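Local structure of geranyltranstransferase (Marinomonas sp. MED121, 4F62) at residues Arg49-Tyr54 with Ala287-Asp292; Ala205-Tyr210 with Gln281-Leu286. The protein probably joins isopentenyl diphosphate to an allylic diphosphate to build short isoprenoid chains, as polyprenyl transferases of the farnesyl-diphosphate synthase type do. All blocks are in the same frame, centred on the assembly; numbering follows the deposited sequence.

In the fold
Both contacts use helix 281-291, the last helix of the modelled chain. Its first half, 281-286, packs on helix 201-226 in contact 2; the end of the helix, from Ala287 on, meets helix 48-60 in contact 1. The centres of the two contacts lie about 9 Å apart, and they touch: Leu286 CD1 rests against the backbone of Met51 and Leu52, and Leu52 CD2 is 3.9 Å from Tyr210 OH. Along the chain, contact 2 is nested inside the loop closed by contact 1. The C-terminal helix thus ties early and late helices of the all-helical isoprenoid synthase fold together, and neither contact involves the other subunit.

Contact 1 (Arg49-Tyr54 with Ala287-Asp292); sequences RPMLTY and ANYIID
Leu52 and Ile290 meet tip to tip where helix 48-60 faces the C-terminal helix 281-291, an apolar helix-helix contact inside the all-alpha isoprenoid synthase fold. The two backbones stay well apart, with 9.3 Å between Leu52 CA and Ala287 CA, so long side chains do the bridging and no hydrogen bond crosses. Ile290 sets out from CB with CG1 anti to its carbonyl carbon (chi1 -66°), and the extended second torsion carries CD1 on toward Leu52. That methyl is the touching atom: it sits 3.9 Å from Leu52 CD2 and 4.1 Å from both Leu52 CG and Leu52 CD1, against the forked end of the leucine. Leu52 also packs on Ile185 and Ser188 of helix 170-194, while Met51 touches Ser9 and Thr12 of helix 5-23. One turn of helix 48-60 is bound internally at Arg49 O, which takes both Thr53 N and Thr53 OG1 from opposite faces of its carbonyl plane. Beside the aliphatic pair, Met51 crosses Tyr289 at about a right angle; the methionine bends at chi3 (-68°), and its CE comes obliquely to the ring, 4.0 Å from Tyr289 CE2.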
loop_
_atom_site.group_PDB
_atom_site.type_symbol
_atom_site.label_atom_id
_atom_site.label_comp_id
_atom_site.label_asym_id
_atom_site.label_seq_id
_atom_site.Cartn_x
_atom_site.Cartn_y
_atom_site.Cartn_z
ATOM N N ARG A 49 13.470 -7.988 -10.202
ATOM C CA ARG A 49 12.323 -7.216 -10.674
ATOM C C ARG A 49 12.709 -5.835 -11.216
ATOM O O ARG A 49 12.255 -5.442 -12.296
ATOM C CB ARG A 49 11.215 -7.181 -9.605
ATOM C CG ARG A 49 10.622 -8.591 -9.390
ATOM C CD ARG A 49 9.909 -8.770 -8.046
ATOM N NE ARG A 49 9.652 -10.193 -7.771
ATOM C CZ ARG A 49 10.580 -11.066 -7.378
ATOM N NH1 ARG A 49 11.840 -10.673 -7.209
ATOM N NH2 ARG A 49 10.248 -12.333 -7.150
ATOM N N PRO A 50 13.548 -5.084 -10.481
ATOM C CA PRO A 50 14.100 -3.903 -11.164
ATOM C C PRO A 50 14.797 -4.208 -12.502
ATOM O O PRO A 50 14.539 -3.491 -13.476
ATOM C CB PRO A 50 15.095 -3.352 -10.141
ATOM C CG PRO A 50 14.399 -3.632 -8.822
ATOM C CD PRO A 50 13.778 -5.028 -9.024
ATOM N N MET A 51 15.640 -5.234 -12.568
ATOM C CA MET A 51 16.309 -5.555 -13.830
ATOM C C MET A 51 15.324 -5.774 -14.985
ATOM O O MET A 51 15.518 -5.246 -16.075
ATOM C CB MET A 51 17.252 -6.758 -13.671
ATOM C CG MET A 51 18.435 -6.454 -12.761
ATOM S SD MET A 51 19.752 -7.690 -12.780
ATOM C CE MET A 51 18.905 -9.064 -12.017
ATOM N N LEU A 52 14.262 -6.540 -14.742
ATOM C CA LEU A 52 13.229 -6.753 -15.753
ATOM C C LEU A 52 12.566 -5.442 -16.157
ATOM O O LEU A 52 12.265 -5.230 -17.329
ATOM C CB LEU A 52 12.143 -7.694 -15.221
ATOM C CG LEU A 52 12.524 -9.170 -15.100
ATOM C CD1 LEU A 52 11.429 -9.905 -14.334
ATOM C CD2 LEU A 52 12.741 -9.793 -16.485
ATOM N N THR A 53 12.322 -4.569 -15.184
ATOM C CA THR A 53 11.668 -3.288 -15.452
ATOM C C THR A 53 12.515 -2.423 -16.378
ATOM O O THR A 53 12.024 -1.884 -17.382
ATOM C CB THR A 53 11.395 -2.528 -14.145
ATOM O OG1 THR A 53 10.721 -3.405 -13.233
ATOM C CG2 THR A 53 10.513 -1.284 -14.396
ATOM N N TYR A 54 13.797 -2.292 -16.055
ATOM C CA TYR A 54 14.671 -1.468 -16.879
ATOM C C TYR A 54 14.859 -2.101 -18.253
ATOM O O TYR A 54 14.973 -1.382 -19.250
ATOM C CB TYR A 54 16.033 -1.275 -16.214
ATOM C CG TYR A 54 16.011 -0.383 -14.996
ATOM C CD1 TYR A 54 15.690 0.970 -15.103
ATOM C CD2 TYR A 54 16.339 -0.881 -13.739
ATOM C CE1 TYR A 54 15.679 1.801 -13.982
ATOM C CE2 TYR A 54 16.335 -0.056 -12.610
ATOM C CZ TYR A 54 16.010 1.279 -12.737
ATOM O OH TYR A 54 16.016 2.087 -11.622
ATOM N N ALA A 287 16.299 -14.030 -18.919
ATOM C CA ALA A 287 15.488 -15.242 -18.942
ATOM C C ALA A 287 16.331 -16.399 -18.404
ATOM O O ALA A 287 15.919 -17.109 -17.476
ATOM C CB ALA A 287 14.999 -15.542 -20.349
ATOM N N ASN A 288 17.520 -16.567 -18.974
ATOM C CA ASN A 288 18.418 -17.647 -18.566
ATOM C C ASN A 288 18.848 -17.536 -17.099
ATOM O O ASN A 288 18.847 -18.527 -16.368
ATOM C CB ASN A 288 19.636 -17.713 -19.493
ATOM C CG ASN A 288 19.270 -17.471 -20.955
ATOM O OD1 ASN A 288 18.089 -17.488 -21.321
ATOM N ND2 ASN A 288 20.281 -17.231 -21.795
ATOM N N TYR A 289 19.203 -16.326 -16.671
ATOM C CA TYR A 289 19.631 -16.085 -15.291
ATOM C C TYR A 289 18.546 -16.406 -14.244
ATOM O O TYR A 289 18.805 -17.127 -13.274
ATOM C CB TYR A 289 20.087 -14.636 -15.133
ATOM C CG TYR A 289 20.460 -14.244 -13.720
ATOM C CD1 TYR A 289 21.556 -14.819 -13.084
ATOM C CD2 TYR A 289 19.734 -13.278 -13.033
ATOM C CE1 TYR A 289 21.909 -14.453 -11.791
ATOM C CE2 TYR A 289 20.081 -12.903 -11.747
ATOM C CZ TYR A 289 21.167 -13.494 -11.129
ATOM O OH TYR A 289 21.508 -13.120 -9.847
ATOM N N ILE A 290 17.345 -15.859 -14.441
ATOM C CA ILE A 290 16.221 -16.067 -13.517
ATOM C C ILE A 290 15.825 -17.538 -13.460
ATOM O O ILE A 290 15.709 -18.129 -12.375
ATOM C CB ILE A 290 14.982 -15.228 -13.909
ATOM C CG1 ILE A 290 15.280 -13.732 -13.754
ATOM C CG2 ILE A 290 13.786 -15.606 -13.051
ATOM C CD1 ILE A 290 14.336 -12.821 -14.548
ATOM N N ILE A 291 15.625 -18.123 -14.635
ATOM C CA ILE A 291 15.304 -19.540 -14.742
ATOM C C ILE A 291 16.391 -20.403 -14.115
ATOM O O ILE A 291 16.094 -21.239 -13.255
ATOM C CB ILE A 291 15.111 -19.955 -16.211
ATOM C CG1 ILE A 291 13.776 -19.423 -16.730
ATOM C CG2 ILE A 291 15.150 -21.469 -16.361
ATOM C CD1 ILE A 291 13.542 -19.724 -18.196
ATOM N N ASP A 292 17.633 -20.144 -14.534
ATOM C CA ASP A 292 18.833 -20.952 -14.266
ATOM C C ASP A 292 18.998 -22.039 -15.326
ATOM O O ASP A 292 19.553 -21.789 -16.397
ATOM C CB ASP A 292 18.880 -21.531 -12.842
ATOM C CG ASP A 292 19.954 -22.587 -12.676
ATOM O OD1 ASP A 292 19.686 -23.771 -12.982
ATOM O OD2 ASP A 292 21.068 -22.233 -12.236
#

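Contact 2 (Ala205-Tyr210 with Gln281-Leu286); sequences AKLDAY and QPLTDL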
loop_
_atom_site.group_PDB
_atom_site.type_symbol
_atom_site.label_atom_id
_atom_site.label_comp_id
_atom_site.label_asym_id
_atom_site.label_seq_id
_atom_site.Cartn_x
_atom_site.Cartn_y
_atom_site.Cartn_z
ATOM N N ALA A 205 1.469 -7.235 -25.143
ATOM C CA ALA A 205 1.003 -8.617 -25.164
ATOM C C ALA A 205 2.166 -9.624 -25.221
ATOM O O ALA A 205 2.141 -10.665 -24.545
ATOM C CB ALA A 205 0.056 -8.829 -26.330
ATOM N N LYS A 206 3.181 -9.314 -26.026
ATOM C CA LYS A 206 4.375 -10.154 -26.103
ATOM C C LYS A 206 5.103 -10.177 -24.766
ATOM O O LYS A 206 5.571 -11.228 -24.326
ATOM C CB LYS A 206 5.314 -9.657 -27.206
ATOM C CG LYS A 206 4.769 -9.798 -28.618
ATOM C CD LYS A 206 5.588 -8.953 -29.588
ATOM C CE LYS A 206 4.961 -8.914 -30.972
ATOM N NZ LYS A 206 4.799 -10.287 -31.523
ATOM N N LEU A 207 5.193 -9.018 -24.115
ATOM C CA LEU A 207 5.857 -8.938 -22.812
ATOM C C LEU A 207 5.096 -9.709 -21.741
ATOM O O LEU A 207 5.712 -10.375 -20.901
ATOM C CB LEU A 207 6.104 -7.481 -22.401
ATOM C CG LEU A 207 7.144 -6.791 -23.279
ATOM C CD1 LEU A 207 7.186 -5.273 -23.022
ATOM C CD2 LEU A 207 8.510 -7.419 -23.051
ATOM N N ASP A 208 3.764 -9.643 -21.792
ATOM C CA ASP A 208 2.906 -10.460 -20.928
ATOM C C ASP A 208 3.285 -11.916 -21.009
ATOM O O ASP A 208 3.509 -12.571 -19.991
ATOM C CB ASP A 208 1.441 -10.369 -21.364
ATOM C CG ASP A 208 0.696 -9.239 -20.698
ATOM O OD1 ASP A 208 1.277 -8.579 -19.816
ATOM O OD2 ASP A 208 -0.482 -9.021 -21.048
ATOM N N ALA A 209 3.314 -12.425 -22.239
ATOM C CA ALA A 209 3.590 -13.828 -22.480
ATOM C C ALA A 209 5.023 -14.155 -22.074
ATOM O O ALA A 209 5.289 -15.226 -21.519
ATOM C CB ALA A 209 3.349 -14.165 -23.949
ATOM N N TYR A 210 5.946 -13.229 -22.339
ATOM C CA TYR A 210 7.332 -13.428 -21.919
ATOM C C TYR A 210 7.370 -13.628 -20.407
ATOM O O TYR A 210 7.956 -14.594 -19.902
ATOM C CB TYR A 210 8.203 -12.239 -22.335
ATOM C CG TYR A 210 9.551 -12.168 -21.642
ATOM C CD1 TYR A 210 9.696 -11.506 -20.428
ATOM C CD2 TYR A 210 10.680 -12.753 -22.207
ATOM C CE1 TYR A 210 10.924 -11.428 -19.792
ATOM C CE2 TYR A 210 11.915 -12.685 -21.573
ATOM C CZ TYR A 210 12.024 -12.014 -20.361
ATOM O OH TYR A 210 13.233 -11.934 -19.706
ATOM N N GLN A 281 18.309 -8.207 -25.939
ATOM C CA GLN A 281 19.355 -9.025 -25.320
ATOM C C GLN A 281 19.278 -9.129 -23.778
ATOM O O GLN A 281 19.416 -10.227 -23.237
ATOM C CB GLN A 281 20.757 -8.605 -25.785
ATOM C CG GLN A 281 21.787 -9.711 -25.611
ATOM C CD GLN A 281 21.403 -11.005 -26.337
ATOM O OE1 GLN A 281 21.001 -10.981 -27.503
ATOM N NE2 GLN A 281 21.521 -12.137 -25.643
ATOM N N PRO A 282 19.056 -7.994 -23.074
ATOM C CA PRO A 282 18.920 -8.074 -21.617
ATOM C C PRO A 282 17.786 -9.005 -21.186
ATOM O O PRO A 282 17.983 -9.831 -20.288
ATOM C CB PRO A 282 18.600 -6.628 -21.227
ATOM C CG PRO A 282 19.372 -5.822 -22.233
ATOM C CD PRO A 282 19.200 -6.588 -23.522
ATOM N N LEU A 283 16.623 -8.881 -21.818
ATOM C CA LEU A 283 15.498 -9.754 -21.497
ATOM C C LEU A 283 15.818 -11.204 -21.843
ATOM O O LEU A 283 15.373 -12.125 -21.166
ATOM C CB LEU A 283 14.223 -9.299 -22.214
ATOM C CG LEU A 283 13.468 -8.104 -21.634
ATOM C CD1 LEU A 283 12.250 -7.777 -22.494
ATOM C CD2 LEU A 283 13.045 -8.396 -20.208
ATOM N N THR A 284 16.598 -11.413 -22.893
ATOM C CA THR A 284 16.996 -12.768 -23.231
ATOM C C THR A 284 17.969 -13.288 -22.176
ATOM O O THR A 284 17.796 -14.397 -21.648
ATOM C CB THR A 284 17.639 -12.815 -24.619
ATOM O OG1 THR A 284 16.694 -12.335 -25.587
ATOM C CG2 THR A 284 18.062 -14.241 -24.963
ATOM N N ASP A 285 18.984 -12.484 -21.859
ATOM C CA ASP A 285 19.960 -12.856 -20.835
ATOM C C ASP A 285 19.285 -13.088 -19.480
ATOM O O ASP A 285 19.594 -14.060 -18.789
ATOM C CB ASP A 285 21.046 -11.790 -20.697
ATOM C CG ASP A 285 21.933 -11.697 -21.919
ATOM O OD1 ASP A 285 21.934 -12.642 -22.731
ATOM O OD2 ASP A 285 22.640 -10.678 -22.054
ATOM N N LEU A 286 18.366 -12.198 -19.112
ATOM C CA LEU A 286 17.626 -12.306 -17.844
ATOM C C LEU A 286 16.763 -13.555 -17.768
ATOM O O LEU A 286 16.500 -14.068 -16.676
ATOM C CB LEU A 286 16.730 -11.082 -17.601
ATOM C CG LEU A 286 17.420 -9.816 -17.077
ATOM C CD1 LEU A 286 16.443 -8.650 -17.015
ATOM C CD2 LEU A 286 18.016 -10.077 -15.704
#
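Tyr210 OH donates a 2.6 Å hydrogen bond to Leu283 O, joining helix 201-226 to the first turn of helix 281-291. The hydroxyl reaches the carbonyl at a C=O...O angle of 124°, tilted 20° from the carbonyl plane, and Leu283 O lies at the ring's edge, near its plane. A chi1 of 165° swings the ring to the far side from its backbone N and across between two nearly parallel helix segments, whose axes are 13.0 Å apart. Leu283 receives it with more than its carbonyl: its CD2 packs 3.7 Å from Tyr210 CE1, while its other methyl, CD1, turns to Leu207 CD2 at 3.8 Å, those two side chains crossing at about a right angle. A phenylalanine in place of Tyr210 would keep the ring but would probably cost Leu283 O its side-chain donor, leaving it the helix N-H of Ala287 and these two segments only apolar packing at this point. Ala55 of helix 48-60 touches Leu283 and Val189 of helix 170-194 touches Tyr210, so the bond is enclosed by further helices. A tyrosine-to-backbone bond set among leucines here fastens the C-terminal helix onto the helical bundle of the isoprenoid synthase fold.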